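Prolyl-ACP dehydrogenase (Oscillatoria sp., PDB 4IRN) probably oxidises a prolyl group carried on an acyl carrier protein, using FAD, in the biosynthesis of the cyanotoxin anatoxin-a. Local coordinates at residues E145-L150 / M222-T227. Sequence-based numbering, arbitrary orientation.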
ATOM      1  N   GLU A 145      28.729 -39.698   7.427  1.00 17.72           N
ATOM      2  CA  GLU A 145      29.970 -39.898   8.183  1.00 17.14           C
ATOM      3  C   GLU A 145      31.192 -39.268   7.534  1.00 18.24           C
ATOM      4  O   GLU A 145      32.083 -38.823   8.243  1.00 17.66           O
ATOM      5  CB  GLU A 145      30.222 -41.390   8.426  1.00 18.48           C
ATOM      6  CG  GLU A 145      29.482 -41.982   9.610  1.00 26.17           C
ATOM      7  CD  GLU A 145      29.335 -43.487   9.560  1.00 52.83           C
ATOM      8  OE1 GLU A 145      30.024 -44.140   8.745  1.00 50.14           O
ATOM      9  OE2 GLU A 145      28.535 -44.026  10.355  1.00 49.71           O
ATOM     10  N   LYS A 146      31.232 -39.227   6.200  1.00 12.86           N
ATOM     11  CA  LYS A 146      32.333 -38.629   5.444  1.00 12.01           C
ATOM     12  C   LYS A 146      32.213 -37.115   5.295  1.00 16.87           C
ATOM     13  O   LYS A 146      33.169 -36.404   5.605  1.00 15.98           O
ATOM     14  CB  LYS A 146      32.495 -39.301   4.070  1.00 13.46           C
ATOM     15  CG  LYS A 146      33.620 -38.722   3.212  1.00 19.87           C
ATOM     16  CD  LYS A 146      33.626 -39.356   1.834  1.00 32.26           C
ATOM     17  CE  LYS A 146      34.733 -38.820   0.970  1.00 41.34           C
ATOM     18  NZ  LYS A 146      34.722 -39.467  -0.369  1.00 49.39           N
ATOM     19  N   TYR A 147      31.061 -36.621   4.790  1.00 14.29           N
ATOM     20  CA  TYR A 147      30.878 -35.204   4.475  1.00 13.54           C
ATOM     21  C   TYR A 147      30.410 -34.253   5.577  1.00 18.96           C
ATOM     22  O   TYR A 147      30.872 -33.113   5.613  1.00 17.28           O
ATOM     23  CB  TYR A 147      30.070 -35.024   3.187  1.00 13.40           C
ATOM     24  CG  TYR A 147      30.753 -35.576   1.951  1.00 13.09           C
ATOM     25  CD1 TYR A 147      31.918 -34.993   1.453  1.00 14.47           C
ATOM     26  CD2 TYR A 147      30.205 -36.641   1.247  1.00 13.24           C
ATOM     27  CE1 TYR A 147      32.533 -35.479   0.302  1.00 14.55           C
ATOM     28  CE2 TYR A 147      30.808 -37.134   0.092  1.00 14.28           C
ATOM     29  CZ  TYR A 147      31.976 -36.552  -0.377  1.00 21.44           C
ATOM     30  OH  TYR A 147      32.574 -37.042  -1.518  1.00 19.19           O
ATOM     31  N   LEU A 148      29.516 -34.697   6.457  1.00 18.24           N
ATOM     32  CA  LEU A 148      28.971 -33.849   7.516  1.00 18.89           C
ATOM     33  C   LEU A 148      29.987 -33.356   8.523  1.00 25.38           C
ATOM     34  O   LEU A 148      29.991 -32.162   8.792  1.00 23.89           O
ATOM     35  CB  LEU A 148      27.764 -34.467   8.219  1.00 18.88           C
ATOM     36  CG  LEU A 148      26.392 -34.224   7.615  1.00 22.88           C
ATOM     37  CD1 LEU A 148      25.336 -34.901   8.469  1.00 22.78           C
ATOM     38  CD2 LEU A 148      26.079 -32.732   7.503  1.00 25.02           C
ATOM     39  N   PRO A 149      30.897 -34.209   9.055  1.00 24.30           N
ATOM     40  CA  PRO A 149      31.902 -33.693   9.994  1.00 23.83           C
ATOM     41  C   PRO A 149      32.810 -32.630   9.365  1.00 26.35           C
ATOM     42  O   PRO A 149      33.221 -31.686  10.046  1.00 24.36           O
ATOM     43  CB  PRO A 149      32.670 -34.955  10.403  1.00 25.47           C
ATOM     44  CG  PRO A 149      31.742 -36.069  10.154  1.00 30.24           C
ATOM     45  CD  PRO A 149      31.039 -35.670   8.897  1.00 26.20           C
ATOM     46  N   LEU A 150      33.064 -32.751   8.053  1.00 23.95           N
ATOM     47  CA  LEU A 150      33.891 -31.806   7.296  1.00 24.50           C
ATOM     48  C   LEU A 150      33.261 -30.425   7.161  1.00 29.21           C
ATOM     49  O   LEU A 150      33.959 -29.426   7.320  1.00 29.43           O
ATOM     50  CB  LEU A 150      34.206 -32.352   5.903  1.00 24.42           C
ATOM     51  CG  LEU A 150      35.267 -33.429   5.813  1.00 29.64           C
ATOM     52  CD1 LEU A 150      35.250 -34.053   4.460  1.00 29.20           C
ATOM     53  CD2 LEU A 150      36.660 -32.859   6.080  1.00 34.62           C
ATOM     54  N   MET A 222      26.735 -35.168  -5.390  1.00 22.90           N
ATOM     55  CA  MET A 222      27.708 -34.459  -4.551  1.00 22.16           C
ATOM     56  C   MET A 222      29.065 -34.545  -5.212  1.00 26.31           C
ATOM     57  O   MET A 222      29.658 -35.619  -5.274  1.00 26.14           O
ATOM     58  CB  MET A 222      27.747 -35.028  -3.126  1.00 24.20           C
ATOM     59  CG  MET A 222      26.415 -34.951  -2.420  1.00 27.61           C
ATOM     60  SD  MET A 222      26.403 -35.644  -0.768  1.00 31.65           S
ATOM     61  CE  MET A 222      26.452 -37.369  -1.144  1.00 27.97           C
ATOM     62  N   ILE A 223      29.523 -33.420  -5.770  1.00 25.49           N
ATOM     63  CA  ILE A 223      30.786 -33.364  -6.484  1.00 26.45           C
ATOM     64  C   ILE A 223      31.786 -32.521  -5.712  1.00 30.97           C
ATOM     65  O   ILE A 223      31.494 -31.365  -5.386  1.00 30.10           O
ATOM     66  CB  ILE A 223      30.572 -32.915  -7.961  1.00 29.94           C
ATOM     67  CG1 ILE A 223      29.539 -33.835  -8.690  1.00 30.61           C
ATOM     68  CG2 ILE A 223      31.890 -32.887  -8.738  1.00 30.76           C
ATOM     69  CD1 ILE A 223      28.846 -33.237  -9.913  1.00 41.44           C
ATOM     70  N   GLU A 224      32.947 -33.101  -5.414  1.00 28.51           N
ATOM     71  CA  GLU A 224      34.021 -32.411  -4.715  1.00 29.02           C
ATOM     72  C   GLU A 224      34.688 -31.372  -5.638  1.00 34.34           C
ATOM     73  O   GLU A 224      34.663 -31.528  -6.861  1.00 32.86           O
ATOM     74  CB  GLU A 224      35.070 -33.412  -4.209  1.00 30.30           C
ATOM     75  CG  GLU A 224      34.645 -34.177  -2.969  1.00 37.77           C
ATOM     76  CD  GLU A 224      35.609 -35.239  -2.471  1.00 53.20           C
ATOM     77  OE1 GLU A 224      36.831 -35.134  -2.732  1.00 52.64           O
ATOM     78  OE2 GLU A 224      35.136 -36.165  -1.774  1.00 38.37           O
ATOM     79  N   LYS A 225      35.273 -30.327  -5.040  1.00 32.91           N
ATOM     80  CA  LYS A 225      35.997 -29.252  -5.723  1.00 33.76           C
ATOM     81  C   LYS A 225      37.169 -29.864  -6.536  1.00 41.00           C
ATOM     82  O   LYS A 225      37.736 -30.870  -6.131  1.00 41.19           O
ATOM     83  CB  LYS A 225      36.503 -28.270  -4.657  1.00 36.13           C
ATOM     84  CG  LYS A 225      37.495 -27.207  -5.100  1.00 48.24           C
ATOM     85  CD  LYS A 225      38.057 -26.418  -3.887  1.00 61.27           C
ATOM     86  CE  LYS A 225      39.128 -27.129  -3.083  1.00 73.66           C
ATOM     87  NZ  LYS A 225      40.359 -27.409  -3.853  1.00 84.64           N
ATOM     88  N   ASP A 226      37.525 -29.275  -7.650  1.00 39.44           N
ATOM     89  CA  ASP A 226      38.626 -29.720  -8.520  1.00 39.96           C
ATOM     90  C   ASP A 226      38.387 -31.131  -9.064  1.00 43.40           C
ATOM     91  O   ASP A 226      39.291 -31.977  -9.039  1.00 43.30           O
ATOM     92  CB  ASP A 226      40.004 -29.627  -7.820  1.00 42.12           C
ATOM     93  CG  ASP A 226      40.554 -28.234  -7.610  1.00 54.76           C
ATOM     94  OD1 ASP A 226      40.253 -27.339  -8.445  1.00 55.51           O
ATOM     95  OD2 ASP A 226      41.307 -28.040  -6.631  1.00 60.71           O
ATOM     96  N   THR A 227      37.162 -31.387  -9.541  1.00 38.43           N
ATOM     97  CA  THR A 227      36.848 -32.639 -10.210  1.00 37.14           C
ATOM     98  C   THR A 227      36.954 -32.268 -11.692  1.00 40.37           C
ATOM     99  O   THR A 227      36.424 -31.215 -12.070  1.00 40.54           O
ATOM    100  CB  THR A 227      35.477 -33.178  -9.792  1.00 42.17           C
ATOM    101  OG1 THR A 227      35.518 -33.486  -8.402  1.00 40.36           O
ATOM    102  CG2 THR A 227      35.068 -34.427 -10.564  1.00 39.44           C
TER
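Tyr147 and Glu224 meet across the junction between two parts of the acyl-CoA dehydrogenase fold: helix 141-153 of the N-terminal helical domain and the end of strand 218-224 in the middle beta domain. The axes of 145-150 and 222-224 pass 12.2 Å apart, at 65° to each other, so long side chains must span the distance.

One hydrogen bond joins the two segments: Tyr147 OH donates to Glu224 OE2 at 2.7 Å. The oxygen lies at the ring edge, near the ring plane, and is met on its anti lone pair, with ring and carboxylate planes 79° apart. Tyrosine suits the place because its ring is rigid and its hydroxyl sits far from the backbone; the extended chain of Glu224 brings the carboxylate to it. Asn260 ND2 hydrogen-bonds both Tyr147 OH and Met222 O, tying the hydroxyl to the backbone of the same strand. A weak bond from Lys146 NZ, 3.4 Å long, also reaches Tyr147 OH.

Charge is added at the solvent-facing side. Lys146, fully extended with CG anti to the backbone N (chi1 179°), and Glu224 come from opposite directions, and Lys146 NZ makes a long salt bridge of 3.6 Å to Glu224 OE2. On the way its CD passes 3.9 Å above one face of the Tyr147 ring, near the rim. The ammonium would probably help keep the carboxylate ionised.

The apolar part is buried. Met222, flexible and polarisable, makes an oblique Met-aromatic contact with the tyrosine, its sulfur 5.2 Å from the ring centroid, while Leu135 of helix 118-138 and Leu202 of strand 202-208 touch both side chains. The closest approach within this pair is Met222 SD to Tyr147 CD2, at 4.4 Å.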